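Local coordinates for protein Non-atp dependent l-selective hydantoinase (Arthrobacter aurescens, PDB 1GKR) that hydrolyses 5-substituted hydantoins, aryl derivatives more readily than alkyl ones, with substrate-dependent stereoselectivity and two zinc ions in each subunit of a homotetramer, at residues M53-V57 and L360-C365; E217-I221 and H239-G245; V246-H250 and N303-D307; H260-Q266 and I306-D312. All coordinates share one frame; numbering follows the deposited sequence.

Contact 1: M53-V57 and L360-C365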
loop_
_atom_site.group_PDB
_atom_site.type_symbol
_atom_site.label_atom_id
_atom_site.label_comp_id
_atom_site.label_asym_id
_atom_site.label_seq_id
_atom_site.Cartn_x
_atom_site.Cartn_y
_atom_site.Cartn_z
ATOM N N MET A 53 -15.971 -11.902 -34.943
ATOM C CA MET A 53 -15.185 -10.955 -34.151
ATOM C C MET A 53 -14.264 -10.145 -35.049
ATOM O O MET A 53 -14.046 -10.499 -36.209
ATOM C CB MET A 53 -14.346 -11.692 -33.107
ATOM C CG MET A 53 -13.301 -12.604 -33.702
ATOM S SD MET A 53 -12.342 -13.457 -32.443
ATOM C CE MET A 53 -11.036 -12.329 -32.200
ATOM N N PRO A 54 -13.717 -9.033 -34.531
ATOM C CA PRO A 54 -12.820 -8.226 -35.363
ATOM C C PRO A 54 -11.525 -8.994 -35.579
ATOM O O PRO A 54 -11.188 -9.882 -34.787
ATOM C CB PRO A 54 -12.596 -6.968 -34.521
ATOM C CG PRO A 54 -13.800 -6.933 -33.624
ATOM C CD PRO A 54 -13.968 -8.367 -33.243
ATOM N N GLY A 55 -10.811 -8.660 -36.648
ATOM C CA GLY A 55 -9.559 -9.332 -36.901
ATOM C C GLY A 55 -8.640 -9.094 -35.717
ATOM O O GLY A 55 -8.667 -8.025 -35.103
ATOM N N VAL A 56 -7.835 -10.090 -35.374
ATOM C CA VAL A 56 -6.909 -9.941 -34.261
ATOM C C VAL A 56 -5.786 -8.980 -34.639
ATOM O O VAL A 56 -5.281 -9.026 -35.760
ATOM C CB VAL A 56 -6.286 -11.279 -33.886
ATOM C CG1 VAL A 56 -5.105 -11.058 -32.952
ATOM C CG2 VAL A 56 -7.347 -12.161 -33.236
ATOM N N VAL A 57 -5.417 -8.104 -33.712
ATOM C CA VAL A 57 -4.343 -7.148 -33.931
ATOM C C VAL A 57 -3.193 -7.573 -33.030
ATOM O O VAL A 57 -3.267 -7.414 -31.815
ATOM C CB VAL A 57 -4.776 -5.703 -33.561
ATOM C CG1 VAL A 57 -3.578 -4.770 -33.590
ATOM C CG2 VAL A 57 -5.835 -5.214 -34.543
ATOM N N LEU A 360 -11.616 -11.740 -24.519
ATOM C CA LEU A 360 -10.658 -12.136 -25.539
ATOM C C LEU A 360 -10.581 -11.068 -26.609
ATOM O O LEU A 360 -9.497 -10.676 -27.026
ATOM C CB LEU A 360 -11.066 -13.466 -26.172
ATOM C CG LEU A 360 -10.077 -14.061 -27.181
ATOM C CD1 LEU A 360 -10.194 -15.569 -27.187
ATOM C CD2 LEU A 360 -10.341 -13.505 -28.560
ATOM N N VAL A 361 -11.732 -10.593 -27.060
ATOM C CA VAL A 361 -11.741 -9.562 -28.085
ATOM C C VAL A 361 -11.129 -8.258 -27.580
ATOM O O VAL A 361 -10.520 -7.506 -28.341
ATOM C CB VAL A 361 -13.177 -9.311 -28.598
ATOM C CG1 VAL A 361 -13.267 -7.993 -29.349
ATOM C CG2 VAL A 361 -13.566 -10.441 -29.517
ATOM N N GLU A 362 -11.275 -8.002 -26.287
ATOM C CA GLU A 362 -10.736 -6.787 -25.703
ATOM C C GLU A 362 -9.213 -6.779 -25.692
ATOM O O GLU A 362 -8.589 -5.786 -26.093
ATOM C CB GLU A 362 -11.241 -6.607 -24.273
ATOM C CG GLU A 362 -10.857 -5.268 -23.679
ATOM C CD GLU A 362 -11.220 -5.143 -22.217
ATOM O OE1 GLU A 362 -10.971 -6.116 -21.466
ATOM O OE2 GLU A 362 -11.735 -4.072 -21.819
ATOM N N VAL A 363 -8.618 -7.883 -25.240
ATOM C CA VAL A 363 -7.161 -7.971 -25.158
ATOM C C VAL A 363 -6.433 -8.337 -26.468
ATOM O O VAL A 363 -5.228 -8.081 -26.601
ATOM C CB VAL A 363 -6.731 -8.981 -24.078
ATOM C CG1 VAL A 363 -7.354 -8.630 -22.756
ATOM C CG2 VAL A 363 -7.122 -10.367 -24.493
ATOM N N MET A 364 -7.153 -8.926 -27.425
ATOM C CA MET A 364 -6.544 -9.320 -28.688
ATOM C C MET A 364 -6.894 -8.429 -29.858
ATOM O O MET A 364 -6.264 -8.535 -30.914
ATOM C CB MET A 364 -6.897 -10.772 -29.039
ATOM C CG MET A 364 -6.249 -11.753 -28.110
ATOM S SD MET A 364 -6.464 -13.460 -28.567
ATOM C CE MET A 364 -5.048 -13.702 -29.627
ATOM N N CYS A 365 -7.885 -7.555 -29.686
ATOM C CA CYS A 365 -8.288 -6.668 -30.769
ATOM C C CYS A 365 -8.382 -5.207 -30.372
ATOM O O CYS A 365 -7.660 -4.364 -30.894
ATOM C CB CYS A 365 -9.643 -7.097 -31.333
ATOM S SG CYS A 365 -9.791 -8.858 -31.716
#

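Contact 2: E217-I221 and H239-G245. With ZN (zinc ion), chain E.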
loop_
_atom_site.group_PDB
_atom_site.type_symbol
_atom_site.label_atom_id
_atom_site.label_comp_id
_atom_site.label_asym_id
_atom_site.label_seq_id
_atom_site.Cartn_x
_atom_site.Cartn_y
_atom_site.Cartn_z
ATOM N N GLU A 217 13.093 -10.057 -13.262
ATOM C CA GLU A 217 12.151 -9.569 -14.264
ATOM C C GLU A 217 11.331 -8.473 -13.606
ATOM O O GLU A 217 11.090 -7.408 -14.178
ATOM C CB GLU A 217 11.202 -10.676 -14.727
ATOM C CG GLU A 217 10.087 -10.171 -15.635
ATOM C CD GLU A 217 9.153 -11.273 -16.090
ATOM O OE1 GLU A 217 9.033 -12.294 -15.394
ATOM O OE2 GLU A 217 8.508 -11.126 -17.140
ATOM N N ASN A 218 10.903 -8.739 -12.383
ATOM C CA ASN A 218 10.091 -7.780 -11.669
ATOM C C ASN A 218 10.843 -6.523 -11.263
ATOM O O ASN A 218 10.255 -5.455 -11.158
ATOM C CB ASN A 218 9.445 -8.468 -10.475
ATOM C CG ASN A 218 8.369 -9.462 -10.901
ATOM O OD1 ASN A 218 7.919 -10.284 -10.104
ATOM N ND2 ASN A 218 7.949 -9.379 -12.161
ATOM N N GLU A 219 12.146 -6.636 -11.049
ATOM C CA GLU A 219 12.922 -5.458 -10.696
ATOM C C GLU A 219 12.934 -4.528 -11.912
ATOM O O GLU A 219 12.762 -3.313 -11.788
ATOM C CB GLU A 219 14.346 -5.863 -10.318
ATOM C CG GLU A 219 15.266 -4.709 -9.938
ATOM C CD GLU A 219 15.776 -3.920 -11.145
ATOM O OE1 GLU A 219 16.164 -4.567 -12.143
ATOM O OE2 GLU A 219 15.804 -2.661 -11.097
ATOM N N ALA A 220 13.128 -5.104 -13.093
ATOM C CA ALA A 220 13.166 -4.311 -14.312
ATOM C C ALA A 220 11.816 -3.639 -14.544
ATOM O O ALA A 220 11.744 -2.481 -14.981
ATOM C CB ALA A 220 13.528 -5.190 -15.495
ATOM N N ILE A 221 10.739 -4.357 -14.253
ATOM C CA ILE A 221 9.423 -3.778 -14.442
ATOM C C ILE A 221 9.297 -2.573 -13.506
ATOM O O ILE A 221 8.861 -1.486 -13.910
ATOM C CB ILE A 221 8.330 -4.822 -14.156
ATOM C CG1 ILE A 221 8.317 -5.865 -15.275
ATOM C CG2 ILE A 221 6.984 -4.154 -14.049
ATOM C CD1 ILE A 221 7.392 -7.065 -15.012
ATOM N N HIS A 239 5.579 -8.991 -23.073
ATOM C CA HIS A 239 5.597 -10.342 -22.496
ATOM C C HIS A 239 5.940 -10.448 -21.017
ATOM O O HIS A 239 7.074 -10.790 -20.672
ATOM C CB HIS A 239 6.570 -11.221 -23.263
ATOM C CG HIS A 239 7.879 -10.554 -23.532
ATOM N ND1 HIS A 239 8.532 -9.799 -22.583
ATOM C CD2 HIS A 239 8.660 -10.530 -24.637
ATOM C CE1 HIS A 239 9.663 -9.340 -23.090
ATOM N NE2 HIS A 239 9.764 -9.769 -24.334
ATOM N N VAL A 240 4.967 -10.144 -20.157
ATOM C CA VAL A 240 5.138 -10.261 -18.714
ATOM C C VAL A 240 4.803 -11.722 -18.403
ATOM O O VAL A 240 3.692 -12.186 -18.673
ATOM C CB VAL A 240 4.182 -9.327 -17.980
ATOM C CG1 VAL A 240 4.215 -9.608 -16.481
ATOM C CG2 VAL A 240 4.588 -7.902 -18.257
ATOM N N SER A 241 5.767 -12.436 -17.832
ATOM C CA SER A 241 5.619 -13.864 -17.566
ATOM C C SER A 241 5.031 -14.315 -16.245
ATOM O O SER A 241 4.663 -15.483 -16.128
ATOM C CB SER A 241 6.975 -14.539 -17.662
ATOM O OG SER A 241 7.720 -14.254 -16.484
ATOM N N ASN A 242 4.959 -13.428 -15.255
ATOM C CA ASN A 242 4.477 -13.835 -13.945
ATOM C C ASN A 242 3.420 -12.937 -13.310
ATOM O O ASN A 242 3.392 -11.735 -13.538
ATOM C CB ASN A 242 5.676 -13.968 -13.014
ATOM C CG ASN A 242 6.219 -12.625 -12.584
ATOM O OD1 ASN A 242 5.701 -12.003 -11.654
ATOM N ND2 ASN A 242 7.256 -12.159 -13.268
ATOM N N PRO A 243 2.569 -13.515 -12.448
ATOM C CA PRO A 243 1.481 -12.826 -11.748
ATOM C C PRO A 243 1.890 -11.574 -10.992
ATOM O O PRO A 243 1.193 -10.552 -11.045
ATOM C CB PRO A 243 0.942 -13.894 -10.796
ATOM C CG PRO A 243 1.421 -15.190 -11.368
ATOM C CD PRO A 243 2.785 -14.850 -11.864
ATOM N N ASP A 244 3.003 -11.651 -10.271
ATOM C CA ASP A 244 3.451 -10.502 -9.497
ATOM C C ASP A 244 3.804 -9.294 -10.352
ATOM O O ASP A 244 3.583 -8.156 -9.941
ATOM C CB ASP A 244 4.636 -10.878 -8.608
ATOM C CG ASP A 244 4.273 -11.920 -7.565
ATOM O OD1 ASP A 244 3.168 -11.827 -6.991
ATOM O OD2 ASP A 244 5.091 -12.831 -7.311
ATOM N N GLY A 245 4.348 -9.539 -11.537
ATOM C CA GLY A 245 4.701 -8.444 -12.414
ATOM C C GLY A 245 3.440 -7.799 -12.952
ATOM O O GLY A 245 3.355 -6.570 -13.099
HETATM ZN ZN ZN E . 11.581 -9.641 -25.692
#

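Contact 3: V246-H250 and N303-D307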
loop_
_atom_site.group_PDB
_atom_site.type_symbol
_atom_site.label_atom_id
_atom_site.label_comp_id
_atom_site.label_asym_id
_atom_site.label_seq_id
_atom_site.Cartn_x
_atom_site.Cartn_y
_atom_site.Cartn_z
ATOM N N VAL A 246 2.451 -8.630 -13.256
ATOM C CA VAL A 246 1.192 -8.116 -13.762
ATOM C C VAL A 246 0.627 -7.179 -12.702
ATOM O O VAL A 246 0.222 -6.054 -13.008
ATOM C CB VAL A 246 0.177 -9.251 -14.041
ATOM C CG1 VAL A 246 -1.177 -8.667 -14.414
ATOM C CG2 VAL A 246 0.688 -10.118 -15.181
ATOM N N GLU A 247 0.632 -7.630 -11.449
ATOM C CA GLU A 247 0.102 -6.807 -10.376
ATOM C C GLU A 247 0.835 -5.464 -10.233
ATOM O O GLU A 247 0.193 -4.416 -10.105
ATOM C CB GLU A 247 0.104 -7.594 -9.065
ATOM C CG GLU A 247 -1.302 -7.786 -8.478
ATOM C CD GLU A 247 -1.620 -9.243 -8.142
ATOM O OE1 GLU A 247 -0.867 -9.849 -7.338
ATOM O OE2 GLU A 247 -2.624 -9.782 -8.677
ATOM N N LEU A 248 2.164 -5.488 -10.272
ATOM C CA LEU A 248 2.959 -4.269 -10.161
ATOM C C LEU A 248 2.512 -3.230 -11.181
ATOM O O LEU A 248 2.328 -2.059 -10.851
ATOM C CB LEU A 248 4.436 -4.590 -10.381
ATOM C CG LEU A 248 5.407 -4.629 -9.189
ATOM C CD1 LEU A 248 4.713 -5.120 -7.941
ATOM C CD2 LEU A 248 6.576 -5.547 -9.537
ATOM N N ILE A 249 2.338 -3.666 -12.424
ATOM C CA ILE A 249 1.922 -2.768 -13.493
ATOM C C ILE A 249 0.490 -2.312 -13.279
ATOM O O ILE A 249 0.177 -1.120 -13.401
ATOM C CB ILE A 249 2.033 -3.454 -14.878
ATOM C CG1 ILE A 249 3.495 -3.758 -15.177
ATOM C CG2 ILE A 249 1.473 -2.563 -15.960
ATOM C CD1 ILE A 249 3.689 -4.620 -16.379
ATOM N N HIS A 250 -0.381 -3.265 -12.966
ATOM C CA HIS A 250 -1.779 -2.940 -12.731
ATOM C C HIS A 250 -1.910 -1.883 -11.630
ATOM O O HIS A 250 -2.609 -0.880 -11.788
ATOM C CB HIS A 250 -2.556 -4.186 -12.331
ATOM C CG HIS A 250 -4.032 -3.975 -12.328
ATOM N ND1 HIS A 250 -4.713 -3.511 -13.435
ATOM C CD2 HIS A 250 -4.952 -4.099 -11.343
ATOM C CE1 HIS A 250 -5.989 -3.353 -13.129
ATOM N NE2 HIS A 250 -6.160 -3.702 -11.866
ATOM N N ASN A 303 -9.941 -11.334 -15.368
ATOM C CA ASN A 303 -10.319 -10.233 -14.504
ATOM C C ASN A 303 -9.898 -8.837 -14.948
ATOM O O ASN A 303 -10.208 -7.850 -14.283
ATOM C CB ASN A 303 -9.835 -10.507 -13.085
ATOM C CG ASN A 303 -10.660 -11.581 -12.400
ATOM O OD1 ASN A 303 -11.886 -11.535 -12.435
ATOM N ND2 ASN A 303 -9.997 -12.545 -11.773
ATOM N N GLY A 304 -9.191 -8.744 -16.065
ATOM C CA GLY A 304 -8.801 -7.435 -16.549
ATOM C C GLY A 304 -7.449 -6.865 -16.167
ATOM O O GLY A 304 -7.191 -5.710 -16.493
ATOM N N LEU A 305 -6.591 -7.628 -15.491
ATOM C CA LEU A 305 -5.273 -7.108 -15.127
ATOM C C LEU A 305 -4.262 -7.196 -16.269
ATOM O O LEU A 305 -3.207 -6.562 -16.234
ATOM C CB LEU A 305 -4.716 -7.833 -13.910
ATOM C CG LEU A 305 -5.326 -7.388 -12.586
ATOM C CD1 LEU A 305 -6.780 -7.778 -12.557
ATOM C CD2 LEU A 305 -4.587 -8.032 -11.446
ATOM N N ILE A 306 -4.575 -7.992 -17.279
ATOM C CA ILE A 306 -3.690 -8.120 -18.416
ATOM C C ILE A 306 -4.313 -7.337 -19.560
ATOM O O ILE A 306 -5.361 -7.697 -20.065
ATOM C CB ILE A 306 -3.507 -9.587 -18.764
ATOM C CG1 ILE A 306 -2.760 -10.259 -17.606
ATOM C CG2 ILE A 306 -2.786 -9.720 -20.082
ATOM C CD1 ILE A 306 -2.370 -11.680 -17.853
ATOM N N ASP A 307 -3.659 -6.261 -19.962
ATOM C CA ASP A 307 -4.183 -5.388 -21.001
ATOM C C ASP A 307 -4.193 -5.891 -22.431
ATOM O O ASP A 307 -5.174 -5.689 -23.146
ATOM C CB ASP A 307 -3.451 -4.054 -20.935
ATOM C CG ASP A 307 -3.565 -3.424 -19.576
ATOM O OD1 ASP A 307 -4.698 -3.028 -19.237
ATOM O OD2 ASP A 307 -2.546 -3.344 -18.843
HETATM O O HOH W 1 -2.778 -3.588 -16.015
#

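Contact 4: H260-Q266 and I306-D312. With ZN (zinc ion), chain F.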
loop_
_atom_site.group_PDB
_atom_site.type_symbol
_atom_site.label_atom_id
_atom_site.label_comp_id
_atom_site.label_asym_id
_atom_site.label_seq_id
_atom_site.Cartn_x
_atom_site.Cartn_y
_atom_site.Cartn_z
ATOM N N HIS A 260 0.865 -0.130 -19.347
ATOM C CA HIS A 260 0.028 -1.290 -19.629
ATOM C C HIS A 260 0.774 -2.599 -19.638
ATOM O O HIS A 260 1.983 -2.650 -19.855
ATOM C CB HIS A 260 -0.646 -1.079 -20.959
ATOM C CG HIS A 260 -1.191 0.294 -21.101
ATOM N ND1 HIS A 260 -2.515 0.592 -20.875
ATOM C CD2 HIS A 260 -0.568 1.476 -21.316
ATOM C CE1 HIS A 260 -2.684 1.899 -20.942
ATOM N NE2 HIS A 260 -1.517 2.458 -21.207
ATOM N N CYS A 261 0.038 -3.679 -19.436
ATOM C CA CYS A 261 0.666 -4.980 -19.379
ATOM C C CYS A 261 0.332 -5.920 -20.530
ATOM O O CYS A 261 -0.833 -6.134 -20.876
ATOM C CB CYS A 261 0.299 -5.630 -18.067
ATOM S SG CYS A 261 0.902 -7.262 -17.947
ATOM N N GLU A 262 1.370 -6.477 -21.129
ATOM C CA GLU A 262 1.178 -7.418 -22.215
ATOM C C GLU A 262 1.686 -8.782 -21.795
ATOM O O GLU A 262 2.700 -8.886 -21.102
ATOM C CB GLU A 262 1.963 -7.009 -23.465
ATOM C CG GLU A 262 1.806 -8.013 -24.613
ATOM C CD GLU A 262 2.982 -8.045 -25.572
ATOM O OE1 GLU A 262 4.071 -8.546 -25.215
ATOM O OE2 GLU A 262 2.818 -7.567 -26.700
ATOM N N SER A 263 0.962 -9.824 -22.179
ATOM C CA SER A 263 1.436 -11.171 -21.933
ATOM C C SER A 263 1.073 -11.910 -23.202
ATOM O O SER A 263 0.590 -11.295 -24.148
ATOM C CB SER A 263 0.782 -11.816 -20.730
ATOM O OG SER A 263 1.491 -13.001 -20.423
ATOM N N GLY A 264 1.294 -13.214 -23.251
ATOM C CA GLY A 264 0.980 -13.910 -24.480
ATOM C C GLY A 264 0.622 -15.356 -24.290
ATOM O O GLY A 264 0.872 -15.940 -23.232
ATOM N N PRO A 265 0.052 -15.975 -25.326
ATOM C CA PRO A 265 -0.345 -17.379 -25.247
ATOM C C PRO A 265 0.736 -18.354 -24.807
ATOM O O PRO A 265 0.416 -19.410 -24.285
ATOM C CB PRO A 265 -0.911 -17.663 -26.639
ATOM C CG PRO A 265 -0.277 -16.633 -27.515
ATOM C CD PRO A 265 -0.203 -15.408 -26.661
ATOM N N GLN A 266 2.009 -18.009 -24.989
ATOM C CA GLN A 266 3.095 -18.907 -24.562
ATOM C C GLN A 266 3.161 -19.005 -23.048
ATOM O O GLN A 266 3.524 -20.044 -22.500
ATOM C CB GLN A 266 4.473 -18.413 -25.013
ATOM C CG GLN A 266 4.457 -17.505 -26.184
ATOM C CD GLN A 266 4.197 -16.081 -25.796
ATOM O OE1 GLN A 266 5.125 -15.304 -25.596
ATOM N NE2 GLN A 266 2.926 -15.728 -25.677
ATOM N N ILE A 306 -4.575 -7.992 -17.279
ATOM C CA ILE A 306 -3.690 -8.120 -18.416
ATOM C C ILE A 306 -4.313 -7.337 -19.560
ATOM O O ILE A 306 -5.361 -7.697 -20.065
ATOM C CB ILE A 306 -3.507 -9.587 -18.764
ATOM C CG1 ILE A 306 -2.760 -10.259 -17.606
ATOM C CG2 ILE A 306 -2.786 -9.720 -20.082
ATOM C CD1 ILE A 306 -2.370 -11.680 -17.853
ATOM N N ASP A 307 -3.659 -6.261 -19.962
ATOM C CA ASP A 307 -4.183 -5.388 -21.001
ATOM C C ASP A 307 -4.193 -5.891 -22.431
ATOM O O ASP A 307 -5.174 -5.689 -23.146
ATOM C CB ASP A 307 -3.451 -4.054 -20.935
ATOM C CG ASP A 307 -3.565 -3.424 -19.576
ATOM O OD1 ASP A 307 -4.698 -3.028 -19.237
ATOM O OD2 ASP A 307 -2.546 -3.344 -18.843
ATOM N N THR A 308 -3.112 -6.529 -22.865
ATOM C CA THR A 308 -3.049 -7.035 -24.230
ATOM C C THR A 308 -2.350 -8.379 -24.314
ATOM O O THR A 308 -1.604 -8.781 -23.421
ATOM C CB THR A 308 -2.270 -6.087 -25.161
ATOM O OG1 THR A 308 -0.902 -6.049 -24.739
ATOM C CG2 THR A 308 -2.851 -4.681 -25.131
ATOM N N LEU A 309 -2.591 -9.065 -25.416
ATOM C CA LEU A 309 -1.972 -10.351 -25.667
ATOM C C LEU A 309 -1.221 -10.211 -26.994
ATOM O O LEU A 309 -1.752 -9.683 -27.976
ATOM C CB LEU A 309 -3.050 -11.426 -25.748
ATOM C CG LEU A 309 -3.070 -12.514 -24.669
ATOM C CD1 LEU A 309 -2.717 -11.948 -23.323
ATOM C CD2 LEU A 309 -4.443 -13.168 -24.639
ATOM N N GLY A 310 0.033 -10.639 -27.009
ATOM C CA GLY A 310 0.834 -10.561 -28.222
ATOM C C GLY A 310 1.520 -11.901 -28.367
ATOM O O GLY A 310 1.914 -12.490 -27.367
ATOM N N SER A 311 1.677 -12.392 -29.587
ATOM C CA SER A 311 2.288 -13.708 -29.772
ATOM C C SER A 311 3.792 -13.781 -29.548
ATOM O O SER A 311 4.306 -14.758 -28.991
ATOM C CB SER A 311 1.983 -14.217 -31.177
ATOM O OG SER A 311 2.575 -13.355 -32.133
ATOM N N ASP A 312 4.488 -12.730 -29.961
ATOM C CA ASP A 312 5.944 -12.696 -29.890
ATOM C C ASP A 312 6.460 -13.799 -30.840
ATOM O O ASP A 312 7.442 -14.499 -30.573
ATOM C CB ASP A 312 6.463 -12.907 -28.467
ATOM C CG ASP A 312 7.946 -12.562 -28.343
ATOM O OD1 ASP A 312 8.429 -11.732 -29.146
ATOM O OD2 ASP A 312 8.633 -13.103 -27.450
HETATM ZN ZN ZN F . 9.787 -10.147 -28.735
HETATM O O HOH W 2 -5.207 -0.512 -20.658
HETATM O O HOH W 3 8.086 -14.568 -25.021
HETATM O O HOH W 4 11.183 -11.732 -27.389
#

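Contact 1: M53-V57 and L360-C365
The carbonyl oxygen of Met364 takes up the amide hydrogen of Val57 N at 3.0 Å, the one hydrogen bond between the segments. This bond joins helix 357-372 to strand 51-62, the strand of the TIM-barrel domain that runs on to the zinc ligands His60 and His62. A helix carbonyl normally receives the amide four residues on, but here that residue is Pro368, which has no N-H; this probably leaves Met364 O available to the strand.

Around this polar link the contact is apolar and buried, so sulfur-bearing and branched side chains suit it. Cys365, small enough to lie close against the strand, has its SG 3.5 Å from Pro54 O, with Gly55 O nearby. The same sulfur meets Met53 CE at 3.7 Å. Met53 reaches it because its chain bends at the last torsion (chi3 -90°), which also sets CE against Leu360 CD2 at 3.9 Å, the two side chains crossing at about a right angle. Val361 splits its branches: CG1 packs on the proline ring at Pro54 CD, while CG2 lies on Met53 CB. Beside the hydrogen bond, Val56 CG1 lies 3.4 Å from Met364 O and 4.2 Å from the methyl CE of the same methionine.

Contact 2: E217-I221 and H239-G245
Glu217 reaches across from its helix to grip Ser241 and Asn242 with both carboxylate oxygens. OE1 is met by Ser241 OG at 2.6 Å on its syn lone pair and by Asn242 ND2 at 2.8 Å, the latter from well above the carboxylate plane. OE2 accepts from Ser241 N at 3.1 Å in a nearly straight bond (175°). The extended glutamate chain, with CG anti to the backbone N (chi1 172°), gives the reach needed, and a salt bridge from Arg289 to OE1 probably helps balance the buried charge.

Asn242 also works from the other end of its amide: while ND2 holds the glutamate, OD1 caps helix 243-254 by accepting from Gly245 N at 2.8 Å. Further out, Gly245, lacking a side chain, lets the two helices come near, with Ile221 CD1 4.0 Å from Gly245 CA. The same methyl touches Val240 CG1 more loosely.

This loop begins at His239, whose NE2 binds a zinc ion at 2.3 Å alongside His183 and the carbamylated Lys147. The contact joins helix 214-231 to the turn that leaves strand 234-237 and enters helix 243-254, with helix 291-303 touching Asn242 and Pro243 nearby.

Contact 3: V246-H250 and N303-D307
Leu305 lies over one face of the His250 imidazole, and this CH-pi contact is the close-packed heart of the interface. Its CG sits 3.7 Å from the ring centroid, 16° off the normal and displaced toward the rim, with CG to His250 CD2 at 3.5 Å. The histidine swings CG anti to its backbone N (chi1 -169°), carrying the ring out to the loop where the leucine can lie across it. One helical turn earlier, Val246 CG1 packs against Leu305 CB at 3.7 Å and Ile306 CG1 at 3.9 Å; a compact beta-branched residue suits this spot between helix and loop.

The other side is looser and polar. A water in the plane of the His250 ring, at its edge, lies 3.2 Å from ND1, 3.0 Å from Leu305 O and 2.8 Å from Asp307 OD2, bridging helix and loop where no direct hydrogen bond joins the segments. At the partly exposed rim, Glu247 OE2 touches Leu305 CD2 at 3.8 Å, although its polar partner is Gln300 of helix 291-303.

Gly304 ends helix 291-303 in a Schellman motif; glycine suits the place, because at this positive phi (94°) a side chain would jam against the preceding carbonyl. In this TIM-barrel domain, helix 243-254 lies beside the end of helix 291-303 and the connection into strand 308-309, with Val246 also touching Cys261 of strand 259-263.

Contact 4: H260-Q266 and I306-D312
Neighbouring parallel strands of the metal-dependent hydrolase barrel, 259-263 and 308-309, set Glu262 beside Thr308 on one face and Ser263 beside Leu309 on the other. Cys261 O accepts from Thr308 N, Thr308 O from Ser263 N at 3.0 Å, and Ser263 O from Gly310 N, also at 3.0 Å. At the start of the pairing a side chain takes the place of a carbonyl: with CG turned opposite its own carbonyl carbon (chi1 -56°), Asp307 brings OD2 to Cys261 N, which it receives at 2.7 Å on its anti lone pair. The other carboxylate oxygen, OD1, accepts from a water that lies in the plane of the His260 ring and 2.9 Å from His260 ND1; His260 NE2 is held by Asp258.

Glu262 slants across Thr308, its CG 3.3 Å from Thr308 OG1, a hydroxyl that has its polar partner in Glu59. The glutamate continues toward the metal site, where OE1 accepts from His239 N and His60 ND1 and so positions a metal ligand from the second shell. Gly310 suits its place beside the carboxylate, since a side chain would run into Glu262 OE2.

As in a TIM barrel generally, the active site lies at the C-terminal ends of the strands, and here segment 306-312 ends in Asp312. Its OD1 binds zinc at 2.1 Å, next to His60 and His62. OD2 accepts from two waters: one is also 2.5 Å from the zinc ion, and the other probably also donates to Gln266 OE1, though the placing of that amide is doubtful.

Contacts 2 and 4 meet at the binuclear site: His239 and Asp312 bind different zinc ions, whose two ZN atoms lie 3.6 Å from each other. Glu262 OE1 of contact 4 probably accepts from His239 N of contact 2 at 2.7 Å. Contact 3 touches both. It uses helix 243-254 with contact 2, where Ile221 CG2 touches Ile249 CG1 at 3.7 Å, and shares Ile306 and Asp307 with contact 4. Contact 1 reaches strand 308-309 from the side away from strand 259-263, its Val363 O probably bonded to Leu309 N at 3.1 Å. It closes the long chain loop that encloses the other three, and its centre is about 24 Å from that of contact 2.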